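Local atomic coordinates of PcyX_EBK42635 (Marine metagenome, PDB entry 5OWG), a protein that probably catalyses the ferredoxin-dependent four-electron reduction of biliverdin to the pigment phycoerythrobilin, as a phage-type bilin reductase of phycobilin synthesis. Residues Ile57-Leu62 with Leu231-Ser236; Cys79-Leu84 with Lys194-Tyr199; Met83-Gly88 with Asn182-Ala187; Gly87-Gly92 with Lys115-Thr120. One frame throughout, in Å; residues are numbered along the deposited sequence.

Contact 1: Ile57-Leu62 with Leu231-Ser236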
loop_
_atom_site.group_PDB
_atom_site.type_symbol
_atom_site.label_atom_id
_atom_site.label_comp_id
_atom_site.label_asym_id
_atom_site.label_seq_id
_atom_site.Cartn_x
_atom_site.Cartn_y
_atom_site.Cartn_z
ATOM N N ILE A 57 -13.312 -0.327 -2.343
ATOM C CA ILE A 57 -11.889 -0.645 -2.360
ATOM C C ILE A 57 -11.743 -2.093 -1.913
ATOM O O ILE A 57 -11.932 -2.406 -0.731
ATOM C CB ILE A 57 -11.086 0.299 -1.454
ATOM C CG1 ILE A 57 -11.176 1.740 -1.969
ATOM C CG2 ILE A 57 -9.629 -0.140 -1.362
ATOM C CD1 ILE A 57 -10.969 2.780 -0.889
ATOM N N ARG A 58 -11.401 -2.981 -2.852
ATOM C CA ARG A 58 -11.310 -4.398 -2.517
ATOM C C ARG A 58 -10.149 -4.688 -1.577
ATOM O O ARG A 58 -10.237 -5.612 -0.759
ATOM C CB ARG A 58 -11.183 -5.246 -3.786
ATOM C CG ARG A 58 -9.858 -5.124 -4.527
ATOM C CD ARG A 58 -9.766 -6.160 -5.636
ATOM N NE ARG A 58 -8.523 -6.044 -6.395
ATOM C CZ ARG A 58 -7.383 -6.654 -6.081
ATOM N NH1 ARG A 58 -7.303 -7.439 -5.013
ATOM N NH2 ARG A 58 -6.312 -6.476 -6.841
ATOM N N ARG A 59 -9.061 -3.926 -1.668
ATOM C CA ARG A 59 -7.894 -4.216 -0.845
ATOM C C ARG A 59 -7.118 -2.944 -0.537
ATOM O O ARG A 59 -6.782 -2.173 -1.442
ATOM C CB ARG A 59 -6.984 -5.237 -1.533
ATOM C CG ARG A 59 -5.825 -5.696 -0.666
ATOM C CD ARG A 59 -5.082 -6.863 -1.293
ATOM N NE ARG A 59 -4.094 -7.438 -0.380
ATOM C CZ ARG A 59 -2.813 -7.083 -0.323
ATOM N NH1 ARG A 59 -2.334 -6.144 -1.131
ATOM N NH2 ARG A 59 -2.003 -7.672 0.546
ATOM N N ALA A 60 -6.842 -2.741 0.749
ATOM C CA ALA A 60 -5.967 -1.680 1.235
ATOM C C ALA A 60 -5.005 -2.314 2.225
ATOM O O ALA A 60 -5.441 -2.877 3.232
ATOM C CB ALA A 60 -6.768 -0.557 1.898
ATOM N N HIS A 61 -3.705 -2.221 1.949
ATOM C CA HIS A 61 -2.701 -3.030 2.632
ATOM C C HIS A 61 -1.622 -2.126 3.205
ATOM O O HIS A 61 -0.984 -1.374 2.462
ATOM C CB HIS A 61 -2.095 -4.052 1.666
ATOM C CG HIS A 61 -0.991 -4.874 2.254
ATOM N ND1 HIS A 61 -0.023 -5.475 1.480
ATOM C CD2 HIS A 61 -0.708 -5.205 3.536
ATOM C CE1 HIS A 61 0.815 -6.136 2.259
ATOM N NE2 HIS A 61 0.421 -5.989 3.512
ATOM N N LEU A 62 -1.411 -2.210 4.516
ATOM C CA LEU A 62 -0.368 -1.455 5.202
ATOM C C LEU A 62 0.707 -2.425 5.672
ATOM O O LEU A 62 0.442 -3.292 6.512
ATOM C CB LEU A 62 -0.936 -0.671 6.386
ATOM C CG LEU A 62 0.090 0.136 7.192
ATOM C CD1 LEU A 62 0.627 1.301 6.371
ATOM C CD2 LEU A 62 -0.509 0.623 8.501
ATOM N N LEU A 231 1.347 -9.605 -1.122
ATOM C CA LEU A 231 1.823 -8.259 -1.418
ATOM C C LEU A 231 0.989 -7.604 -2.509
ATOM O O LEU A 231 0.361 -6.570 -2.261
ATOM C CB LEU A 231 3.305 -8.316 -1.809
ATOM C CG LEU A 231 3.878 -7.023 -2.389
ATOM C CD1 LEU A 231 3.566 -5.829 -1.496
ATOM C CD2 LEU A 231 5.374 -7.146 -2.620
ATOM N N PHE A 232 0.969 -8.171 -3.712
ATOM C CA PHE A 232 0.047 -7.764 -4.771
ATOM C C PHE A 232 -0.636 -9.018 -5.298
ATOM O O PHE A 232 -0.345 -9.487 -6.405
ATOM C CB PHE A 232 0.772 -7.009 -5.884
ATOM C CG PHE A 232 1.408 -5.734 -5.425
ATOM C CD1 PHE A 232 0.629 -4.644 -5.076
ATOM C CD2 PHE A 232 2.782 -5.621 -5.344
ATOM C CE1 PHE A 232 1.212 -3.471 -4.645
ATOM C CE2 PHE A 232 3.369 -4.454 -4.907
ATOM C CZ PHE A 232 2.583 -3.375 -4.564
ATOM N N PRO A 233 -1.550 -9.591 -4.520
ATOM C CA PRO A 233 -2.178 -10.849 -4.932
ATOM C C PRO A 233 -2.996 -10.675 -6.199
ATOM O O PRO A 233 -3.555 -9.610 -6.469
ATOM C CB PRO A 233 -3.077 -11.210 -3.741
ATOM C CG PRO A 233 -2.596 -10.361 -2.606
ATOM C CD PRO A 233 -2.082 -9.112 -3.234
ATOM N N PHE A 234 -3.052 -11.746 -6.982
ATOM C CA PHE A 234 -3.911 -11.779 -8.151
ATOM C C PHE A 234 -5.322 -12.185 -7.742
ATOM O O PHE A 234 -5.528 -12.869 -6.735
ATOM C CB PHE A 234 -3.363 -12.752 -9.193
ATOM C CG PHE A 234 -1.977 -12.415 -9.663
ATOM C CD1 PHE A 234 -1.783 -11.536 -10.716
ATOM C CD2 PHE A 234 -0.869 -12.976 -9.053
ATOM C CE1 PHE A 234 -0.511 -11.223 -11.150
ATOM C CE2 PHE A 234 0.407 -12.667 -9.484
ATOM C CZ PHE A 234 0.586 -11.789 -10.534
ATOM N N VAL A 235 -6.298 -11.749 -8.532
ATOM C CA VAL A 235 -7.708 -11.990 -8.248
ATOM C C VAL A 235 -8.223 -13.035 -9.227
ATOM O O VAL A 235 -7.818 -13.061 -10.395
ATOM C CB VAL A 235 -8.541 -10.691 -8.325
ATOM C CG1 VAL A 235 -7.639 -9.454 -8.285
ATOM C CG2 VAL A 235 -9.435 -10.667 -9.567
ATOM N N SER A 236 -9.118 -13.892 -8.748
ATOM C CA SER A 236 -9.702 -14.937 -9.581
ATOM C C SER A 236 -10.398 -14.335 -10.798
ATOM O O SER A 236 -9.770 -14.090 -11.828
ATOM C CB SER A 236 -10.692 -15.773 -8.769
ATOM O OG SER A 236 -11.792 -14.990 -8.340
HETATM O O HOH W 1 -3.785 -7.405 -5.534
#
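R59 holds its guanidinium between two carbons: P233 CD sits 3.6 Å above the plane, over the centre of one face, and H61 CB meets the opposite face nearer the rim. The R58 guanidinium carries V235 CG1 over the middle of one face, 3.5 Å above the plane, with a water in its plane at the edge. R58 and R59 both lie opposite F81 of the next strand, a classic beta bulge. It lies near the start of strand 57-67, in the antiparallel sheet at the core of the alpha/beta/alpha sandwich of bilin reductases, and the C-terminal tail 231-236 passes it in nearly the opposite direction. With CG anti to the backbone N (chi1 -174°) and the chain stretched out to NE, R59 reaches across to the tail. R59 NH1 donates to L231 O at 3.0 Å, in a bond bent to 130°, from above the carbonyl plane and not along a lone pair. R59 is also held by a salt bridge from NE to E34. H61 turns its ring edge to this carbonyl, with ND1 3.9 Å from L231 O, while its NE2 is bound to N49. R58 is tied by NE to Q196, and its NH2 donates to the water at 3.0 Å; the water's approach to P233 O is too short to trust. Over this guanidinium, V235 CG1 stands 3.6 Å from R58 NH2.

Contact 2: Cys79-Leu84 with Lys194-Tyr199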
loop_
_atom_site.group_PDB
_atom_site.type_symbol
_atom_site.label_atom_id
_atom_site.label_comp_id
_atom_site.label_asym_id
_atom_site.label_seq_id
_atom_site.Cartn_x
_atom_site.Cartn_y
_atom_site.Cartn_z
ATOM N N CYS A 79 -0.792 0.359 -0.187
ATOM C CA CYS A 79 -1.360 0.213 -1.517
ATOM C C CYS A 79 -2.862 0.005 -1.401
ATOM O O CYS A 79 -3.341 -0.662 -0.480
ATOM C CB CYS A 79 -0.739 -0.964 -2.275
ATOM S SG CYS A 79 -1.213 -1.027 -4.003
ATOM N N LEU A 80 -3.600 0.581 -2.349
ATOM C CA LEU A 80 -5.053 0.462 -2.396
ATOM C C LEU A 80 -5.482 0.062 -3.799
ATOM O O LEU A 80 -5.191 0.774 -4.766
ATOM C CB LEU A 80 -5.734 1.776 -1.997
ATOM C CG LEU A 80 -6.098 1.973 -0.523
ATOM C CD1 LEU A 80 -4.865 2.234 0.327
ATOM C CD2 LEU A 80 -7.107 3.107 -0.367
ATOM N N PHE A 81 -6.181 -1.075 -3.907
ATOM C CA PHE A 81 -6.790 -1.505 -5.160
ATOM C C PHE A 81 -8.288 -1.233 -5.126
ATOM O O PHE A 81 -8.955 -1.641 -4.165
ATOM C CB PHE A 81 -6.552 -2.994 -5.394
ATOM C CG PHE A 81 -5.162 -3.331 -5.856
ATOM C CD1 PHE A 81 -4.808 -3.195 -7.189
ATOM C CD2 PHE A 81 -4.218 -3.809 -4.964
ATOM C CE1 PHE A 81 -3.535 -3.514 -7.620
ATOM C CE2 PHE A 81 -2.942 -4.132 -5.390
ATOM C CZ PHE A 81 -2.600 -3.983 -6.718
ATOM N N PRO A 82 -8.869 -0.567 -6.124
ATOM C CA PRO A 82 -10.327 -0.390 -6.139
ATOM C C PRO A 82 -11.044 -1.689 -6.487
ATOM O O PRO A 82 -10.436 -2.696 -6.852
ATOM C CB PRO A 82 -10.547 0.678 -7.213
ATOM C CG PRO A 82 -9.360 0.567 -8.103
ATOM C CD PRO A 82 -8.217 0.186 -7.211
ATOM N N MET A 83 -12.371 -1.651 -6.368
ATOM C CA MET A 83 -13.190 -2.820 -6.655
ATOM C C MET A 83 -13.245 -3.071 -8.164
ATOM O O MET A 83 -12.848 -2.234 -8.982
ATOM C CB MET A 83 -14.593 -2.639 -6.067
ATOM C CG MET A 83 -15.422 -3.917 -5.936
ATOM S SD MET A 83 -14.599 -5.219 -4.997
ATOM C CE MET A 83 -14.490 -4.451 -3.385
ATOM N N LEU A 84 -13.762 -4.247 -8.528
ATOM C CA LEU A 84 -13.553 -4.824 -9.851
ATOM C C LEU A 84 -14.432 -4.238 -10.954
ATOM O O LEU A 84 -14.176 -4.534 -12.126
ATOM C CB LEU A 84 -13.762 -6.340 -9.781
ATOM C CG LEU A 84 -12.820 -7.078 -8.821
ATOM C CD1 LEU A 84 -13.175 -8.553 -8.746
ATOM C CD2 LEU A 84 -11.359 -6.907 -9.225
ATOM N N LYS A 194 -7.636 -7.635 -15.430
ATOM C CA LYS A 194 -6.435 -7.589 -16.257
ATOM C C LYS A 194 -5.550 -6.405 -15.883
ATOM O O LYS A 194 -4.334 -6.548 -15.719
ATOM C CB LYS A 194 -6.836 -7.516 -17.732
ATOM C CG LYS A 194 -5.679 -7.616 -18.713
ATOM C CD LYS A 194 -6.135 -7.355 -20.145
ATOM C CE LYS A 194 -7.287 -8.264 -20.559
ATOM N NZ LYS A 194 -7.009 -9.699 -20.272
ATOM N N ALA A 195 -6.150 -5.221 -15.742
ATOM C CA ALA A 195 -5.364 -4.016 -15.498
ATOM C C ALA A 195 -4.662 -4.077 -14.146
ATOM O O ALA A 195 -3.472 -3.759 -14.038
ATOM C CB ALA A 195 -6.262 -2.782 -15.587
ATOM N N GLN A 196 -5.383 -4.484 -13.100
ATOM C CA GLN A 196 -4.790 -4.506 -11.766
ATOM C C GLN A 196 -3.717 -5.584 -11.653
ATOM O O GLN A 196 -2.681 -5.369 -11.012
ATOM C CB GLN A 196 -5.879 -4.709 -10.713
ATOM C CG GLN A 196 -6.822 -3.524 -10.583
ATOM C CD GLN A 196 -7.786 -3.663 -9.423
ATOM O OE1 GLN A 196 -7.872 -4.717 -8.792
ATOM N NE2 GLN A 196 -8.517 -2.593 -9.130
ATOM N N ASN A 197 -3.942 -6.746 -12.269
ATOM C CA ASN A 197 -2.933 -7.802 -12.254
ATOM C C ASN A 197 -1.663 -7.355 -12.968
ATOM O O ASN A 197 -0.555 -7.500 -12.438
ATOM C CB ASN A 197 -3.495 -9.069 -12.899
ATOM C CG ASN A 197 -4.529 -9.755 -12.031
ATOM O OD1 ASN A 197 -4.915 -9.243 -10.981
ATOM N ND2 ASN A 197 -4.986 -10.922 -12.470
ATOM N N TYR A 198 -1.805 -6.820 -14.184
ATOM C CA TYR A 198 -0.651 -6.312 -14.921
ATOM C C TYR A 198 0.192 -5.389 -14.051
ATOM O O TYR A 198 1.426 -5.410 -14.119
ATOM C CB TYR A 198 -1.124 -5.585 -16.181
ATOM C CG TYR A 198 -0.013 -5.046 -17.056
ATOM C CD1 TYR A 198 0.621 -5.857 -17.988
ATOM C CD2 TYR A 198 0.391 -3.719 -16.960
ATOM C CE1 TYR A 198 1.633 -5.366 -18.794
ATOM C CE2 TYR A 198 1.401 -3.219 -17.761
ATOM C CZ TYR A 198 2.017 -4.047 -18.677
ATOM O OH TYR A 198 3.023 -3.550 -19.475
ATOM N N TYR A 199 -0.461 -4.572 -13.223
ATOM C CA TYR A 199 0.262 -3.743 -12.266
ATOM C C TYR A 199 0.940 -4.598 -11.204
ATOM O O TYR A 199 2.039 -4.269 -10.740
ATOM C CB TYR A 199 -0.700 -2.741 -11.626
ATOM C CG TYR A 199 -0.139 -1.988 -10.439
ATOM C CD1 TYR A 199 -0.164 -2.540 -9.164
ATOM C CD2 TYR A 199 0.398 -0.716 -10.589
ATOM C CE1 TYR A 199 0.341 -1.855 -8.077
ATOM C CE2 TYR A 199 0.905 -0.021 -9.507
ATOM C CZ TYR A 199 0.871 -0.594 -8.253
ATOM O OH TYR A 199 1.376 0.093 -7.174
#
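Q196 forms the tight middle of this contact, its extended side chain sliding past F81 and P82. CG lies anti to the carbonyl carbon (chi1 -68°), which sends the chain out from the helix to the strand. There Q196 NE2 donates to P82 O at 3.0 Å in an essentially straight bond, 179°, with the acceptor in the amide plane; on the carbonyl side the donor stands well above the plane. Q196 NE2 is also pressed against the proline ring, 3.4 Å from P82 CD. The other end of the amide, OE1, is taken by R58, so both polar atoms of this buried group are engaged and its rotation is fixed. F81 CD1 packs 3.8 Å from Q196 CD, ring and amide planes inclined by 52°. Strand 79-82 and helix 194-199 run roughly antiparallel, their axes 10.2 Å apart, as one helical layer of the alpha/beta/alpha sandwich lies on the central sheet. One helical turn on from Q196, the F81 and Y199 rings cross obliquely, F81 CZ coming within 3.7 Å of Y199 CD1. Beyond them the packing slackens: C79 SG is 4.2 Å from Y199 OH. The loop end is similarly loose, for L84 comes across Q196 at about a right angle and brings only CD2 near, 4.1 Å from Q196 OE1. K194, A195 and Y198 lie on the solvent side of the helix, turned from the sheet.

Contact 3: Met83-Gly88 with Asn182-Ala187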
loop_
_atom_site.group_PDB
_atom_site.type_symbol
_atom_site.label_atom_id
_atom_site.label_comp_id
_atom_site.label_asym_id
_atom_site.label_seq_id
_atom_site.Cartn_x
_atom_site.Cartn_y
_atom_site.Cartn_z
ATOM N N MET A 83 -12.371 -1.651 -6.368
ATOM C CA MET A 83 -13.190 -2.820 -6.655
ATOM C C MET A 83 -13.245 -3.071 -8.164
ATOM O O MET A 83 -12.848 -2.234 -8.982
ATOM C CB MET A 83 -14.593 -2.639 -6.067
ATOM C CG MET A 83 -15.422 -3.917 -5.936
ATOM S SD MET A 83 -14.599 -5.219 -4.997
ATOM C CE MET A 83 -14.490 -4.451 -3.385
ATOM N N LEU A 84 -13.762 -4.247 -8.528
ATOM C CA LEU A 84 -13.553 -4.824 -9.851
ATOM C C LEU A 84 -14.432 -4.238 -10.954
ATOM O O LEU A 84 -14.176 -4.534 -12.126
ATOM C CB LEU A 84 -13.762 -6.340 -9.781
ATOM C CG LEU A 84 -12.820 -7.078 -8.821
ATOM C CD1 LEU A 84 -13.175 -8.553 -8.746
ATOM C CD2 LEU A 84 -11.359 -6.907 -9.225
ATOM N N THR A 85 -15.455 -3.440 -10.643
ATOM C CA THR A 85 -16.133 -2.666 -11.681
ATOM C C THR A 85 -15.585 -1.251 -11.794
ATOM O O THR A 85 -16.029 -0.492 -12.661
ATOM C CB THR A 85 -17.648 -2.600 -11.439
ATOM O OG1 THR A 85 -17.921 -1.949 -10.191
ATOM C CG2 THR A 85 -18.270 -3.989 -11.441
ATOM N N ASN A 86 -14.637 -0.882 -10.940
ATOM C CA ASN A 86 -14.007 0.426 -10.984
ATOM C C ASN A 86 -12.765 0.374 -11.862
ATOM O O ASN A 86 -12.049 -0.630 -11.904
ATOM C CB ASN A 86 -13.639 0.884 -9.573
ATOM C CG ASN A 86 -13.165 2.323 -9.525
ATOM O OD1 ASN A 86 -12.623 2.848 -10.498
ATOM N ND2 ASN A 86 -13.367 2.967 -8.382
ATOM N N GLY A 87 -12.517 1.473 -12.570
ATOM C CA GLY A 87 -11.368 1.570 -13.447
ATOM C C GLY A 87 -10.361 2.590 -12.961
ATOM O O GLY A 87 -9.517 3.057 -13.732
ATOM N N GLY A 88 -10.436 2.938 -11.680
ATOM C CA GLY A 88 -9.612 3.986 -11.127
ATOM C C GLY A 88 -8.167 3.574 -10.945
ATOM O O GLY A 88 -7.800 2.404 -11.099
ATOM N N ASN A 182 -16.644 7.597 -6.777
ATOM C CA ASN A 182 -17.364 8.150 -7.921
ATOM C C ASN A 182 -17.137 7.378 -9.212
ATOM O O ASN A 182 -17.631 7.809 -10.260
ATOM C CB ASN A 182 -16.953 9.606 -8.143
ATOM C CG ASN A 182 -17.380 10.512 -7.010
ATOM O OD1 ASN A 182 -18.516 10.447 -6.541
ATOM N ND2 ASN A 182 -16.466 11.365 -6.562
ATOM N N HIS A 183 -16.406 6.263 -9.175
ATOM C CA HIS A 183 -16.039 5.531 -10.382
ATOM C C HIS A 183 -16.485 4.074 -10.329
ATOM O O HIS A 183 -15.972 3.240 -11.081
ATOM C CB HIS A 183 -14.532 5.636 -10.598
ATOM C CG HIS A 183 -14.067 7.035 -10.852
ATOM N ND1 HIS A 183 -14.164 7.639 -12.087
ATOM C CD2 HIS A 183 -13.524 7.958 -10.024
ATOM C CE1 HIS A 183 -13.691 8.871 -12.011
ATOM N NE2 HIS A 183 -13.297 9.090 -10.770
ATOM N N GLU A 184 -17.432 3.757 -9.452
ATOM C CA GLU A 184 -17.991 2.415 -9.383
ATOM C C GLU A 184 -18.910 2.161 -10.573
ATOM O O GLU A 184 -19.836 2.936 -10.831
ATOM C CB GLU A 184 -18.760 2.250 -8.073
ATOM C CG GLU A 184 -19.297 0.856 -7.814
ATOM C CD GLU A 184 -20.245 0.820 -6.632
ATOM O OE1 GLU A 184 -21.357 1.379 -6.745
ATOM O OE2 GLU A 184 -19.875 0.247 -5.586
ATOM N N GLY A 185 -18.652 1.072 -11.299
ATOM C CA GLY A 185 -19.484 0.678 -12.417
ATOM C C GLY A 185 -19.036 1.185 -13.771
ATOM O O GLY A 185 -19.633 0.803 -14.785
ATOM N N GLU A 186 -18.008 2.028 -13.827
ATOM C CA GLU A 186 -17.549 2.615 -15.079
ATOM C C GLU A 186 -16.671 1.677 -15.899
ATOM O O GLU A 186 -16.105 2.120 -16.905
ATOM C CB GLU A 186 -16.774 3.902 -14.793
ATOM C CG GLU A 186 -15.376 3.670 -14.254
ATOM C CD GLU A 186 -14.679 4.961 -13.893
ATOM O OE1 GLU A 186 -15.352 6.013 -13.867
ATOM O OE2 GLU A 186 -13.458 4.927 -13.634
ATOM N N ALA A 187 -16.527 0.415 -15.499
ATOM C CA ALA A 187 -15.633 -0.497 -16.198
ATOM C C ALA A 187 -16.207 -1.905 -16.168
ATOM O O ALA A 187 -17.104 -2.219 -15.379
ATOM C CB ALA A 187 -14.228 -0.486 -15.584
#
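T85 O receives two backbone donors from the facing loop, both weakly: A187 N at 3.0 Å, and G185 N at a longer and similarly bent approach. G185 N is shared, since T85 OG1 also accepts from it weakly at 3.3 Å. The threonine hydroxyl reaches that N-H because OG1 sits between its own backbone N and carbonyl carbon (chi1 61°). E186 N, though close to T85 O, is badly angled and makes no bond there. Two beta turns meet here: a type I turn from M83 to N86, closed by N86 N donating to M83 O, and a type II turn from H183 to E186 with G185 at a positive phi. They join the loop between strands 73-82 and 90-96 to the connection between helices 161-179 and 189-204. N86 OD1 faces G88 N as in an Asx turn, although the distance is doubtfully short. H183 O takes a C-H contact from N86 CA, 3.4 Å away. The H183 ring is held by its ND1 bond, in the ring plane, to the syn side of E186 OE1 at 2.7 Å. E186 OE2 lies implausibly close to H117 NE2, and E184 OE1 forms a salt bridge with R55.

Contact 4: Gly87-Gly92 with Lys115-Thr120; sequences GGPIYG and KDHPLT
Two C-H groups rest on one face of the H117 imidazole. G88 CA lies 3.6 Å from the H117 ring centroid, 22° off the ring normal, and P89 CD follows at 4.1 Å, so the glycine-proline step forms CH-pi contacts with the histidine. G88 CA comes within 3.3 Å of H117 NE2. Apolar packing continues along the proline ring. P89 CD touches L119 CB at 3.9 Å, the two side chains crossing at about a right angle, while T120 slides past in the opposite direction and sets OG1 3.5 Å from P89 CB. Polar contact is slight, and no hydrogen bond spans the two segments. G87 O comes within 3.1 Å of H117 CD2, and its approach to H117 NE2 has a poor angle. The polar atoms of the histidine are directed elsewhere: NE2 at E186, doubtfully close, while H117 ND1 accepts weakly from L119 N at 3.4 Å. H117 holds the N-cap position of the short helix 118-121, and this weak bond caps the helix. The H117 ring reaches back to L119 N with its CG roughly opposite the backbone N (chi1 -154°). T120 OG1 in turn has a weak bond to F109 O. The contact thus fastens the helix start to the lead-in of strand 90-96. P89 and L119 both touch F109 of the outermost strand 104-110, while Y176 of helix 161-179 packs on L119 and binds P89 O through its hydroxyl.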
loop_
_atom_site.group_PDB
_atom_site.type_symbol
_atom_site.label_atom_id
_atom_site.label_comp_id
_atom_site.label_asym_id
_atom_site.label_seq_id
_atom_site.Cartn_x
_atom_site.Cartn_y
_atom_site.Cartn_z
ATOM N N GLY A 87 -12.517 1.473 -12.570
ATOM C CA GLY A 87 -11.368 1.570 -13.447
ATOM C C GLY A 87 -10.361 2.590 -12.961
ATOM O O GLY A 87 -9.517 3.057 -13.732
ATOM N N GLY A 88 -10.436 2.938 -11.680
ATOM C CA GLY A 88 -9.612 3.986 -11.127
ATOM C C GLY A 88 -8.167 3.574 -10.945
ATOM O O GLY A 88 -7.800 2.404 -11.099
ATOM N N PRO A 89 -7.311 4.543 -10.612
ATOM C CA PRO A 89 -5.887 4.242 -10.423
ATOM C C PRO A 89 -5.623 3.437 -9.159
ATOM O O PRO A 89 -6.553 2.917 -8.534
ATOM C CB PRO A 89 -5.246 5.633 -10.352
ATOM C CG PRO A 89 -6.327 6.518 -9.844
ATOM C CD PRO A 89 -7.612 5.968 -10.393
ATOM N N ILE A 90 -4.353 3.331 -8.780
ATOM C CA ILE A 90 -3.931 2.598 -7.595
ATOM C C ILE A 90 -3.116 3.551 -6.732
ATOM O O ILE A 90 -2.026 3.983 -7.130
ATOM C CB ILE A 90 -3.114 1.347 -7.955
ATOM C CG1 ILE A 90 -3.980 0.339 -8.714
ATOM C CG2 ILE A 90 -2.526 0.696 -6.702
ATOM C CD1 ILE A 90 -3.176 -0.661 -9.521
ATOM N N TYR A 91 -3.642 3.889 -5.557
ATOM C CA TYR A 91 -2.843 4.588 -4.560
ATOM C C TYR A 91 -1.665 3.715 -4.160
ATOM O O TYR A 91 -1.836 2.541 -3.816
ATOM C CB TYR A 91 -3.692 4.924 -3.333
ATOM C CG TYR A 91 -2.953 5.647 -2.222
ATOM C CD1 TYR A 91 -2.153 4.953 -1.320
ATOM C CD2 TYR A 91 -3.076 7.020 -2.062
ATOM C CE1 TYR A 91 -1.485 5.610 -0.301
ATOM C CE2 TYR A 91 -2.414 7.686 -1.046
ATOM C CZ TYR A 91 -1.622 6.976 -0.169
ATOM O OH TYR A 91 -0.962 7.634 0.844
ATOM N N GLY A 92 -0.468 4.285 -4.215
ATOM C CA GLY A 92 0.721 3.575 -3.801
ATOM C C GLY A 92 1.674 4.515 -3.103
ATOM O O GLY A 92 2.011 5.569 -3.645
ATOM N N LYS A 115 -3.895 4.327 -19.637
ATOM C CA LYS A 115 -5.190 4.943 -19.903
ATOM C C LYS A 115 -5.346 6.245 -19.125
ATOM O O LYS A 115 -4.543 6.552 -18.243
ATOM C CB LYS A 115 -6.323 3.980 -19.547
ATOM C CG LYS A 115 -6.485 2.823 -20.518
ATOM C CD LYS A 115 -7.539 1.839 -20.024
ATOM C CE LYS A 115 -8.560 1.491 -21.098
ATOM N NZ LYS A 115 -9.923 1.324 -20.525
ATOM N N ASP A 116 -6.385 7.006 -19.457
ATOM C CA ASP A 116 -6.669 8.276 -18.803
ATOM C C ASP A 116 -7.768 8.089 -17.767
ATOM O O ASP A 116 -8.701 7.305 -17.968
ATOM C CB ASP A 116 -7.090 9.338 -19.823
ATOM C CG ASP A 116 -5.946 10.253 -20.224
ATOM O OD1 ASP A 116 -5.067 10.523 -19.379
ATOM O OD2 ASP A 116 -5.932 10.708 -21.386
ATOM N N HIS A 117 -7.651 8.814 -16.652
ATOM C CA HIS A 117 -8.630 8.728 -15.586
ATOM C C HIS A 117 -8.644 10.042 -14.820
ATOM O O HIS A 117 -7.569 10.591 -14.534
ATOM C CB HIS A 117 -8.320 7.573 -14.632
ATOM C CG HIS A 117 -9.525 7.039 -13.925
ATOM N ND1 HIS A 117 -10.033 7.613 -12.778
ATOM C CD2 HIS A 117 -10.329 5.989 -14.208
ATOM C CE1 HIS A 117 -11.096 6.935 -12.385
ATOM N NE2 HIS A 117 -11.298 5.945 -13.236
ATOM N N PRO A 118 -9.824 10.573 -14.476
ATOM C CA PRO A 118 -9.853 11.864 -13.765
ATOM C C PRO A 118 -9.108 11.856 -12.441
ATOM O O PRO A 118 -8.450 12.849 -12.106
ATOM C CB PRO A 118 -11.357 12.117 -13.568
ATOM C CG PRO A 118 -12.021 11.332 -14.636
ATOM C CD PRO A 118 -11.175 10.116 -14.844
ATOM N N LEU A 119 -9.191 10.768 -11.669
ATOM C CA LEU A 119 -8.609 10.773 -10.330
ATOM C C LEU A 119 -7.088 10.883 -10.372
ATOM O O LEU A 119 -6.481 11.385 -9.421
ATOM C CB LEU A 119 -9.032 9.519 -9.564
ATOM C CG LEU A 119 -8.544 9.414 -8.114
ATOM C CD1 LEU A 119 -8.907 10.656 -7.314
ATOM C CD2 LEU A 119 -9.119 8.175 -7.450
ATOM N N THR A 120 -6.456 10.418 -11.453
ATOM C CA THR A 120 -5.018 10.609 -11.612
ATOM C C THR A 120 -4.695 12.072 -11.888
ATOM O O THR A 120 -3.887 12.689 -11.184
ATOM C CB THR A 120 -4.486 9.729 -12.745
ATOM O OG1 THR A 120 -4.848 8.362 -12.513
ATOM C CG2 THR A 120 -2.965 9.842 -12.840
#

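In the fold
Contacts 1, 2 and 4 reach successive strands of the central sheet, while contact 3 joins two loops beyond the strand ends. Contacts 1 and 2, centres about 7 Å apart, meet through neighbouring strands, R59 O lying 2.8 Å from F81 N, and through R58 NE, 2.8 Å from Q196 OE1. Contact 4 joins contact 2 one strand further on, with L80 N 3.0 Å from Y91 O; it does not touch contact 1, the nearest atoms being about 6 Å apart. Contact 3 shares M83 and L84 with contact 2 and G87 and G88 with contact 4, and its E186 lies against H117, too close to be reliable. Bilin reductases bind their substrate between the sheet and the C-terminal helices, so contacts 1 and 2 probably belong to that side.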